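Lmo2470 protein (Listeria monocytogenes EGD-e, PDB 5HL3) is a calcium-binding internalin with leucine-rich repeats that interacts with host afadin and facilitates crossing of the basement membrane. Local coordinates at residues F82-E88 against R112-L116; L199-T205 against N220-L226; N243-L249 against I260-N266. All coordinates share one frame; numbering follows the deposited sequence.

Contact 1 of 3, residues F82-E88 against R112-L116; sequences FGAKLTE and RNLSL
Two successive turns of the leucine-rich repeat solenoid meet here, on the side away from its long parallel sheet. Phe82 and Arg112 touch at one end of the contact, Glu88 and Ser115 at the other. Arg112 bends at chi2 (-77°), which carries its chain past the Phe82 ring and brings NE to the backbone. Its CB lies 3.6 Å from Phe82 CE2. NE then donates to Phe82 O at 2.8 Å. The bond is almost straight, and the oxygen lies in the guanidinium plane. A water bridges the same carbonyl to Arg112 NH2, so a second link holds the guanidinium in this orientation. Ala84 N stands over one face of the group. The ring and guanidinium planes are 81° apart, so they do not stack. On the inner side Phe82 CE2 packs on Leu114 CD2 at 3.8 Å. Phe103, from the strand 100-103, meets the Phe82 ring edge-to-face.

Gly83 to Leu86 form a type I beta turn. Beyond it the chains run close together. Ser115 N donates to Thr87 O at 2.8 Å, with the donor nearly on the line of the C=O bond. Leu114 CA adds a CA-H...O contact to the same oxygen at 3.2 Å. In one of two modelled conformers Ser115 OG donates to Glu88 OE2 at 2.6 Å, on the anti side of the carboxylate, and a water joins it to Thr87 OG1. The Glu88 chain is extended, with CG anti to the backbone N (chi1 177°), and this brings the carboxylate alongside Ser115. Another water lies between Leu86 O and Asn113 O, within bonding distance of both. Such coil-to-coil bonding, with leucine and phenylalanine turned inward, is typical of the convex side of a leucine-rich repeat domain.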
loop_
_atom_site.group_PDB
_atom_site.type_symbol
_atom_site.label_atom_id
_atom_site.label_comp_id
_atom_site.label_asym_id
_atom_site.label_seq_id
_atom_site.Cartn_x
_atom_site.Cartn_y
_atom_site.Cartn_z
ATOM N N PHE A 82 -19.206 -12.262 -0.849
ATOM C CA PHE A 82 -19.459 -12.777 0.484
ATOM C C PHE A 82 -20.196 -11.758 1.317
ATOM O O PHE A 82 -20.087 -10.537 1.093
ATOM C CB PHE A 82 -18.132 -13.235 1.156
ATOM C CG PHE A 82 -17.095 -12.142 1.299
ATOM C CD1 PHE A 82 -16.300 -11.770 0.228
ATOM C CD2 PHE A 82 -16.890 -11.535 2.530
ATOM C CE1 PHE A 82 -15.343 -10.784 0.359
ATOM C CE2 PHE A 82 -15.910 -10.565 2.678
ATOM C CZ PHE A 82 -15.157 -10.169 1.581
ATOM N N GLY A 83 -20.957 -12.278 2.269
ATOM C CA GLY A 83 -21.734 -11.458 3.178
ATOM C C GLY A 83 -21.030 -11.108 4.474
ATOM O O GLY A 83 -19.927 -11.572 4.764
ATOM N N ALA A 84 -21.761 -10.373 5.310
ATOM C CA ALA A 84 -21.214 -9.841 6.557
ATOM C C ALA A 84 -20.931 -10.895 7.613
ATOM O O ALA A 84 -20.183 -10.622 8.556
ATOM C CB ALA A 84 -22.151 -8.780 7.120
ATOM N N LYS A 85 -21.513 -12.080 7.463
ATOM C CA LYS A 85 -21.315 -13.153 8.432
ATOM C C LYS A 85 -20.191 -14.124 8.065
ATOM O O LYS A 85 -19.921 -15.071 8.800
ATOM C CB LYS A 85 -22.630 -13.891 8.705
ATOM C CG LYS A 85 -23.691 -12.971 9.263
ATOM C CD LYS A 85 -24.967 -13.719 9.575
ATOM C CE LYS A 85 -26.078 -12.777 9.986
ATOM N NZ LYS A 85 -27.419 -13.406 9.838
ATOM N N LEU A 86 -19.559 -13.899 6.911
ATOM C CA LEU A 86 -18.294 -14.586 6.589
ATOM C C LEU A 86 -17.171 -13.602 6.883
ATOM O O LEU A 86 -16.960 -12.660 6.118
ATOM C CB LEU A 86 -18.212 -15.013 5.119
ATOM C CG LEU A 86 -16.941 -15.833 4.796
ATOM C CD1 LEU A 86 -16.963 -17.211 5.472
ATOM C CD2 LEU A 86 -16.745 -15.971 3.293
ATOM N N THR A 87 -16.450 -13.823 7.977
ATOM C CA THR A 87 -15.346 -12.946 8.339
ATOM C C THR A 87 -13.997 -13.669 8.359
ATOM O O THR A 87 -12.987 -13.057 8.664
ATOM C CB THR A 87 -15.575 -12.258 9.697
ATOM O OG1 THR A 87 -15.642 -13.245 10.741
ATOM C CG2 THR A 87 -16.874 -11.457 9.710
ATOM N N GLU A 88 -13.973 -14.948 8.035
ATOM C CA GLU A 88 -12.736 -15.710 8.065
ATOM C C GLU A 88 -12.847 -16.964 7.231
ATOM O O GLU A 88 -13.886 -17.665 7.292
ATOM C CB GLU A 88 -12.438 -16.083 9.510
ATOM C CG GLU A 88 -11.226 -16.928 9.750
ATOM C CD GLU A 88 -10.978 -17.054 11.219
ATOM O OE1 GLU A 88 -11.327 -18.119 11.757
ATOM O OE2 GLU A 88 -10.552 -16.057 11.815
ATOM N N ARG A 112 -16.775 -4.782 4.210
ATOM C CA ARG A 112 -16.681 -6.100 4.851
ATOM C C ARG A 112 -15.458 -6.166 5.758
ATOM O O ARG A 112 -14.486 -5.495 5.528
ATOM C CB ARG A 112 -16.593 -7.207 3.793
ATOM C CG ARG A 112 -17.807 -7.376 2.899
ATOM C CD ARG A 112 -18.945 -8.105 3.604
ATOM N NE ARG A 112 -20.105 -8.227 2.727
ATOM C CZ ARG A 112 -21.072 -7.343 2.611
ATOM N NH1 ARG A 112 -21.093 -6.274 3.395
ATOM N NH2 ARG A 112 -22.070 -7.547 1.739
ATOM N N ASN A 113 -15.563 -6.973 6.812
ATOM C CA ASN A 113 -14.517 -7.200 7.795
ATOM C C ASN A 113 -13.985 -8.619 7.661
ATOM O O ASN A 113 -14.779 -9.567 7.485
ATOM C CB ASN A 113 -15.099 -7.105 9.208
ATOM C CG ASN A 113 -15.714 -5.764 9.536
ATOM O OD1 ASN A 113 -15.211 -4.710 9.189
ATOM N ND2 ASN A 113 -16.746 -5.810 10.354
ATOM N N LEU A 114 -12.671 -8.797 7.751
ATOM C CA LEU A 114 -12.057 -10.124 7.678
ATOM C C LEU A 114 -10.932 -10.264 8.678
ATOM O O LEU A 114 -10.200 -9.307 8.906
ATOM C CB LEU A 114 -11.426 -10.389 6.292
ATOM C CG LEU A 114 -12.389 -10.508 5.103
ATOM C CD1 LEU A 114 -11.563 -10.624 3.840
ATOM C CD2 LEU A 114 -13.341 -11.701 5.251
ATOM N N SER A 115 -10.797 -11.436 9.296
ATOM C CA SER A 115 -9.621 -11.741 10.115
ATOM C C SER A 115 -8.702 -12.693 9.356
ATOM O O SER A 115 -9.166 -13.443 8.492
ATOM C CB SER A 115 -10.005 -12.321 11.482
ATOM O OG SER A 115 -10.825 -13.479 11.348
ATOM N N LEU A 116 -7.411 -12.641 9.698
ATOM C CA LEU A 116 -6.375 -13.455 9.092
ATOM C C LEU A 116 -5.804 -14.393 10.150
ATOM O O LEU A 116 -4.962 -13.988 10.949
ATOM C CB LEU A 116 -5.275 -12.593 8.449
ATOM C CG LEU A 116 -4.103 -13.379 7.838
ATOM C CD1 LEU A 116 -4.537 -14.543 6.958
ATOM C CD2 LEU A 116 -3.197 -12.440 7.064
HETATM O O HOH W 1 -22.824 -9.649 -0.179
HETATM O O HOH W 2 -18.349 -7.893 7.673
HETATM O O HOH W 3 -18.882 -8.123 10.384
HETATM O O HOH W 4 -17.284 -9.871 6.135
HETATM O O HOH W 5 -13.400 -13.394 12.271
#

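Contact 2 of 3, residues L199-T205 against N220-L226; sequences LNANLLT and NLRHNNL
Asn224 reaches from 220-226 into 199-205, and its amide bonds with Leu199 and Leu204. It belongs to the asparagine ladder of the leucine-rich repeat fold, in which an inward-facing amide ties one coil to the next. ND2 donates to Leu199 O at 3.0 Å, with the oxygen in the amide plane. The same nitrogen donates to Leu221 O in its own coil. On the other side of the amide, OD1 accepts from Leu204 N at 3.0 Å. Both ends of this buried group are thus held, and its rotation is fixed. CG is beside the backbone N (chi1 -86°), which aims the amide along the coil interior.

Leu199 O is gripped twice. Asn202 ND2 also donates to it, at 3.1 Å, from the face opposite Asn224 ND2. Asn202 is the equivalent rung one coil earlier, and it also bonds to Leu177 O and Leu182 N. Asn247 follows as the next rung, giving its ND2 to Leu221 O.

Backbone bonds flank the amide. Leu199 N donates to Asn220 O, Ala201 N to Arg222 O, and Asn225 N to Leu204 O. Asn220 OD1 accepts from Arg222 N at 3.0 Å and closes an Asx turn where the strand 218-220 ends. Asn200 CB sits 3.5 Å from that OD1, while Asn200 ND2 turns to Asp198.

Inside the coil the leucines lie in file, side by side. Leu199 and Leu221 point the same way, and Leu199 CD1 meets Leu221 CD2 at 3.9 Å.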
loop_
_atom_site.group_PDB
_atom_site.type_symbol
_atom_site.label_atom_id
_atom_site.label_comp_id
_atom_site.label_asym_id
_atom_site.label_seq_id
_atom_site.Cartn_x
_atom_site.Cartn_y
_atom_site.Cartn_z
ATOM N N LEU A 199 3.837 0.985 -0.164
ATOM C CA LEU A 199 3.366 1.703 1.053
ATOM C C LEU A 199 2.665 2.995 0.677
ATOM O O LEU A 199 2.503 3.869 1.524
ATOM C CB LEU A 199 4.534 1.952 1.975
ATOM C CG LEU A 199 5.237 0.704 2.496
ATOM C CD1 LEU A 199 6.495 1.045 3.245
ATOM C CD2 LEU A 199 4.307 -0.087 3.371
ATOM N N ASN A 200 2.224 3.124 -0.569
ATOM C CA ASN A 200 1.572 4.363 -0.975
ATOM C C ASN A 200 0.308 4.619 -0.172
ATOM O O ASN A 200 -0.363 3.684 0.242
ATOM C CB ASN A 200 1.358 4.425 -2.486
ATOM C CG ASN A 200 0.082 3.762 -2.975
ATOM O OD1 ASN A 200 -1.003 4.374 -2.936
ATOM N ND2 ASN A 200 0.229 2.605 -3.567
ATOM N N ALA A 201 -0.020 5.883 0.052
ATOM C CA ALA A 201 -1.274 6.260 0.763
ATOM C C ALA A 201 -1.334 5.708 2.189
ATOM O O ALA A 201 -2.314 5.117 2.630
ATOM C CB ALA A 201 -2.521 5.912 -0.053
ATOM N N ASN A 202 -0.252 5.901 2.921
ATOM C CA ASN A 202 -0.204 5.657 4.365
ATOM C C ASN A 202 0.056 6.992 5.069
ATOM O O ASN A 202 -0.213 8.050 4.492
ATOM C CB ASN A 202 0.801 4.545 4.704
ATOM C CG ASN A 202 0.200 3.169 4.520
ATOM O OD1 ASN A 202 -0.552 2.688 5.362
ATOM N ND2 ASN A 202 0.499 2.537 3.405
ATOM N N LEU A 203 0.472 6.927 6.323
ATOM C CA LEU A 203 0.708 8.119 7.174
ATOM C C LEU A 203 2.139 8.160 7.647
ATOM O O LEU A 203 2.444 8.667 8.723
ATOM C CB LEU A 203 -0.246 8.056 8.369
ATOM C CG LEU A 203 -1.765 7.957 8.035
ATOM C CD1 LEU A 203 -2.619 7.784 9.287
ATOM C CD2 LEU A 203 -2.236 9.158 7.225
ATOM N N LEU A 204 3.047 7.651 6.820
ATOM C CA LEU A 204 4.436 7.561 7.239
ATOM C C LEU A 204 5.125 8.916 7.299
ATOM O O LEU A 204 4.970 9.726 6.387
ATOM C CB LEU A 204 5.239 6.635 6.294
ATOM C CG LEU A 204 4.768 5.176 6.214
ATOM C CD1 LEU A 204 5.436 4.493 5.047
ATOM C CD2 LEU A 204 5.092 4.459 7.504
ATOM N N THR A 205 5.943 9.130 8.339
ATOM C CA THR A 205 6.747 10.347 8.415
ATOM C C THR A 205 8.224 10.106 8.104
ATOM O O THR A 205 8.993 11.050 7.904
ATOM C CB THR A 205 6.639 11.060 9.781
ATOM O OG1 THR A 205 6.982 10.152 10.814
ATOM C CG2 THR A 205 5.255 11.547 10.005
ATOM N N ASN A 220 7.454 2.069 -2.941
ATOM C CA ASN A 220 6.477 3.115 -3.271
ATOM C C ASN A 220 6.021 3.802 -1.993
ATOM O O ASN A 220 5.360 3.192 -1.173
ATOM C CB ASN A 220 5.281 2.507 -4.029
ATOM C CG ASN A 220 4.356 3.566 -4.564
ATOM O OD1 ASN A 220 4.433 4.727 -4.165
ATOM N ND2 ASN A 220 3.467 3.184 -5.439
ATOM N N LEU A 221 6.411 5.072 -1.832
ATOM C CA LEU A 221 6.031 5.893 -0.682
ATOM C C LEU A 221 5.159 7.066 -1.074
ATOM O O LEU A 221 5.045 8.039 -0.327
ATOM C CB LEU A 221 7.280 6.383 0.080
ATOM C CG LEU A 221 8.286 5.332 0.552
ATOM C CD1 LEU A 221 9.475 5.945 1.239
ATOM C CD2 LEU A 221 7.689 4.268 1.408
ATOM N N ARG A 222 4.532 6.996 -2.246
ATOM C CA ARG A 222 3.697 8.099 -2.724
ATOM C C ARG A 222 2.579 8.393 -1.728
ATOM O O ARG A 222 2.031 7.488 -1.107
ATOM C CB ARG A 222 3.100 7.724 -4.084
ATOM C CG ARG A 222 2.214 8.755 -4.749
ATOM C CD ARG A 222 1.920 8.314 -6.186
ATOM N NE ARG A 222 1.378 9.390 -7.028
ATOM C CZ ARG A 222 0.082 9.589 -7.225
ATOM N NH1 ARG A 222 -0.786 8.798 -6.616
ATOM N NH2 ARG A 222 -0.352 10.571 -8.015
ATOM N N HIS A 223 2.233 9.663 -1.576
ATOM C CA HIS A 223 1.120 10.049 -0.725
ATOM C C HIS A 223 1.282 9.589 0.724
ATOM O O HIS A 223 0.402 8.945 1.283
ATOM C CB HIS A 223 -0.231 9.585 -1.321
ATOM C CG HIS A 223 -0.862 10.579 -2.254
ATOM N ND1 HIS A 223 -1.216 11.852 -1.851
ATOM C CD2 HIS A 223 -1.243 10.478 -3.552
ATOM C CE1 HIS A 223 -1.773 12.494 -2.860
ATOM N NE2 HIS A 223 -1.796 11.688 -3.904
ATOM N N ASN A 224 2.402 9.947 1.340
ATOM C CA ASN A 224 2.606 9.737 2.775
ATOM C C ASN A 224 2.781 11.131 3.394
ATOM O O ASN A 224 2.342 12.133 2.807
ATOM C CB ASN A 224 3.762 8.762 2.996
ATOM C CG ASN A 224 3.286 7.332 2.959
ATOM O OD1 ASN A 224 2.780 6.839 3.945
ATOM N ND2 ASN A 224 3.380 6.704 1.830
ATOM N N ASN A 225 3.366 11.176 4.587
ATOM C CA ASN A 225 3.582 12.436 5.306
ATOM C C ASN A 225 5.083 12.700 5.495
ATOM O O ASN A 225 5.508 13.264 6.510
ATOM C CB ASN A 225 2.883 12.393 6.673
ATOM C CG ASN A 225 1.378 12.428 6.562
ATOM O OD1 ASN A 225 0.811 13.048 5.680
ATOM N ND2 ASN A 225 0.714 11.741 7.495
ATOM N N LEU A 226 5.899 12.300 4.524
ATOM C CA LEU A 226 7.359 12.523 4.621
ATOM C C LEU A 226 7.597 14.021 4.529
ATOM O O LEU A 226 7.214 14.654 3.543
ATOM C CB LEU A 226 8.069 11.784 3.485
ATOM C CG LEU A 226 7.786 10.285 3.396
ATOM C CD1 LEU A 226 8.387 9.726 2.114
ATOM C CD2 LEU A 226 8.276 9.534 4.587
#

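Contact 3 of 3, residues N243-L249 against I260-N266; sequences NLDYNFL and IYVQSQN
Gln265 fills the place beside Leu244, Asn247 and Leu249 where the next asparagine of the repeat ladder would lie. Its CB is near Asn247 O. Its CG passes the same oxygen at 3.5 Å, and the chain bends there (chi2 77°) to turn the amide into the last coil. OE1 accepts from Leu249 N at 2.9 Å, on a lone pair. NE2 donates to Leu244 O at 3.0 Å and also to Ser264 O. Asn247 ND2 reaches Leu244 O from the opposite face of the carbonyl.

Asp245 reaches the other way across the contact. Its OD1 takes two backbone donors, Gln263 N and Ser264 N, each at 2.8 Å on the syn side. Its OD2 lies at the edge of the Tyr261 ring, with the carboxylate and ring planes 88° apart. Tyr246 lays one ring face on Ser264 CB, a CH-pi contact of 3.7 Å to the centroid. In one modelled conformer His223 stacks on the Tyr246 ring.

Leu244 N donates to Tyr261 O beside the parallel bridge of Asn243 with Tyr261. Leu244 CB packs on Val262 CG2 at 3.6 Å. At the far end Asn266 N donates to Asn247 O. The strand 265-274 then continues into the C-terminal mixed sheet. This is consistent with the junction of a leucine-rich repeat domain with an immunoglobulin-like domain, as in other internalins.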
loop_
_atom_site.group_PDB
_atom_site.type_symbol
_atom_site.label_atom_id
_atom_site.label_comp_id
_atom_site.label_asym_id
_atom_site.label_seq_id
_atom_site.Cartn_x
_atom_site.Cartn_y
_atom_site.Cartn_z
ATOM N N ASN A 243 9.356 5.860 -5.173
ATOM C CA ASN A 243 8.313 6.836 -5.492
ATOM C C ASN A 243 8.055 7.699 -4.273
ATOM O O ASN A 243 7.597 7.201 -3.265
ATOM C CB ASN A 243 7.041 6.128 -5.967
ATOM C CG ASN A 243 6.043 7.092 -6.595
ATOM O OD1 ASN A 243 5.987 8.283 -6.239
ATOM N ND2 ASN A 243 5.261 6.608 -7.513
ATOM N N LEU A 244 8.382 8.994 -4.385
ATOM C CA LEU A 244 8.190 9.959 -3.293
ATOM C C LEU A 244 7.151 10.998 -3.692
ATOM O O LEU A 244 7.031 12.043 -3.023
ATOM C CB LEU A 244 9.520 10.644 -2.940
ATOM C CG LEU A 244 10.628 9.691 -2.513
ATOM C CD1 LEU A 244 11.938 10.429 -2.207
ATOM C CD2 LEU A 244 10.238 8.827 -1.324
ATOM N N ASP A 245 6.373 10.748 -4.721
ATOM C CA ASP A 245 5.420 11.757 -5.209
ATOM C C ASP A 245 4.422 12.117 -4.120
ATOM O O ASP A 245 4.034 11.301 -3.293
ATOM C CB ASP A 245 4.665 11.202 -6.436
ATOM C CG ASP A 245 4.246 12.248 -7.425
ATOM O OD1 ASP A 245 4.993 13.199 -7.619
ATOM O OD2 ASP A 245 3.228 12.015 -8.118
ATOM N N TYR A 246 3.987 13.370 -4.100
ATOM C CA TYR A 246 2.958 13.799 -3.152
ATOM C C TYR A 246 3.350 13.577 -1.678
ATOM O O TYR A 246 2.580 13.093 -0.849
ATOM C CB TYR A 246 1.571 13.242 -3.513
ATOM C CG TYR A 246 0.950 13.904 -4.711
ATOM C CD1 TYR A 246 0.480 15.218 -4.623
ATOM C CD2 TYR A 246 0.850 13.256 -5.933
ATOM C CE1 TYR A 246 -0.089 15.865 -5.710
ATOM C CE2 TYR A 246 0.267 13.909 -7.033
ATOM C CZ TYR A 246 -0.182 15.190 -6.906
ATOM O OH TYR A 246 -0.761 15.832 -7.996
ATOM N N ASN A 247 4.557 14.011 -1.358
ATOM C CA ASN A 247 5.024 14.139 0.030
ATOM C C ASN A 247 5.400 15.604 0.264
ATOM O O ASN A 247 4.980 16.469 -0.524
ATOM C CB ASN A 247 6.138 13.124 0.333
ATOM C CG ASN A 247 5.584 11.732 0.543
ATOM O OD1 ASN A 247 5.123 11.400 1.627
ATOM N ND2 ASN A 247 5.644 10.904 -0.490
ATOM N N PHE A 248 6.117 15.872 1.354
ATOM C CA PHE A 248 6.379 17.254 1.824
ATOM C C PHE A 248 7.846 17.473 2.056
ATOM O O PHE A 248 8.250 18.198 2.983
ATOM C CB PHE A 248 5.517 17.497 3.097
ATOM C CG PHE A 248 4.064 17.195 2.852
ATOM C CD1 PHE A 248 3.218 18.171 2.364
ATOM C CD2 PHE A 248 3.578 15.893 2.983
ATOM C CE1 PHE A 248 1.905 17.881 2.042
ATOM C CE2 PHE A 248 2.270 15.599 2.644
ATOM C CZ PHE A 248 1.437 16.590 2.164
ATOM N N LEU A 249 8.666 16.884 1.182
ATOM C CA LEU A 249 10.107 17.004 1.321
ATOM C C LEU A 249 10.628 18.302 0.728
ATOM O O LEU A 249 10.174 18.757 -0.330
ATOM C CB LEU A 249 10.786 15.832 0.587
ATOM C CG LEU A 249 10.470 14.449 1.168
ATOM C CD1 LEU A 249 11.014 13.378 0.217
ATOM C CD2 LEU A 249 11.076 14.280 2.558
ATOM N N ILE A 260 14.584 8.038 -8.043
ATOM C CA ILE A 260 13.384 8.711 -7.531
ATOM C C ILE A 260 12.370 9.155 -8.580
ATOM O O ILE A 260 12.706 9.690 -9.638
ATOM C CB ILE A 260 13.793 9.928 -6.650
ATOM C CG1 ILE A 260 14.545 9.445 -5.411
ATOM C CG2 ILE A 260 12.585 10.758 -6.215
ATOM C CD1 ILE A 260 15.102 10.551 -4.529
ATOM N N TYR A 261 11.097 8.891 -8.266
ATOM C CA TYR A 261 9.981 9.488 -8.989
ATOM C C TYR A 261 9.385 10.582 -8.107
ATOM O O TYR A 261 8.916 10.302 -7.002
ATOM C CB TYR A 261 8.877 8.454 -9.351
ATOM C CG TYR A 261 7.754 9.099 -10.146
ATOM C CD1 TYR A 261 6.763 9.824 -9.510
ATOM C CD2 TYR A 261 7.667 8.965 -11.537
ATOM C CE1 TYR A 261 5.753 10.467 -10.232
ATOM C CE2 TYR A 261 6.644 9.598 -12.264
ATOM C CZ TYR A 261 5.702 10.345 -11.611
ATOM O OH TYR A 261 4.684 10.990 -12.298
ATOM N N VAL A 262 9.448 11.830 -8.570
ATOM C CA VAL A 262 8.716 12.964 -7.972
ATOM C C VAL A 262 8.360 13.905 -9.093
ATOM O O VAL A 262 9.260 14.366 -9.828
ATOM C CB VAL A 262 9.518 13.815 -6.929
ATOM C CG1 VAL A 262 8.744 15.102 -6.596
ATOM C CG2 VAL A 262 9.794 13.038 -5.672
ATOM N N GLN A 263 7.074 14.195 -9.229
ATOM C CA GLN A 263 6.610 15.265 -10.119
ATOM C C GLN A 263 5.834 16.342 -9.363
ATOM O O GLN A 263 5.855 17.512 -9.794
ATOM C CB GLN A 263 5.777 14.680 -11.288
ATOM C CG GLN A 263 6.626 13.912 -12.302
ATOM C CD GLN A 263 7.630 14.828 -12.991
ATOM O OE1 GLN A 263 7.279 15.895 -13.518
ATOM N NE2 GLN A 263 8.873 14.423 -12.987
ATOM N N SER A 264 5.158 15.957 -8.273
ATOM C CA SER A 264 4.468 16.896 -7.389
ATOM C C SER A 264 4.969 16.749 -5.966
ATOM O O SER A 264 5.321 15.644 -5.510
ATOM C CB SER A 264 2.963 16.668 -7.412
ATOM O OG SER A 264 2.430 17.036 -8.668
ATOM N N GLN A 265 5.028 17.876 -5.276
ATOM C CA GLN A 265 5.503 17.918 -3.882
ATOM C C GLN A 265 5.072 19.230 -3.286
ATOM O O GLN A 265 4.918 20.202 -4.009
ATOM C CB GLN A 265 7.043 17.777 -3.860
ATOM C CG GLN A 265 7.678 17.271 -2.564
ATOM C CD GLN A 265 7.582 15.772 -2.274
ATOM O OE1 GLN A 265 8.014 15.331 -1.210
ATOM N NE2 GLN A 265 7.066 14.999 -3.207
ATOM N N ASN A 266 4.875 19.254 -1.994
ATOM C CA ASN A 266 4.522 20.464 -1.284
ATOM C C ASN A 266 5.446 20.605 -0.078
ATOM O O ASN A 266 6.246 19.706 0.237
ATOM C CB ASN A 266 3.051 20.450 -0.908
ATOM C CG ASN A 266 2.148 20.444 -2.111
ATOM O OD1 ASN A 266 1.908 19.413 -2.731
ATOM N ND2 ASN A 266 1.690 21.616 -2.503
HETATM O O HOH W 6 2.497 12.682 -10.550
HETATM O O HOH W 7 2.404 16.839 -1.757
#

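How the contacts relate
Contacts 2 and 3 are neighbours in the solenoid, with centres 10 Å apart. They share no segment, but 220-226 and 243-249 belong to successive coils and touch: backbone bonds probably join Leu221 N to Asn243 O and Phe248 N to Leu226 O. Contact 1 stands apart, about 27 Å from contact 2 and 36 Å from contact 3, centre to centre. All three are partly buried. Contact 1 has no ladder amide; an arginine reaching a carbonyl, one backbone bond and several waters help join its coils. In contacts 2 and 3 buried amides sit among the leucines, bonded to backbone. Contact 2 repeats the asparagine ladder; in contact 3 a glutamine and a buried aspartate take over before the C-terminal domain.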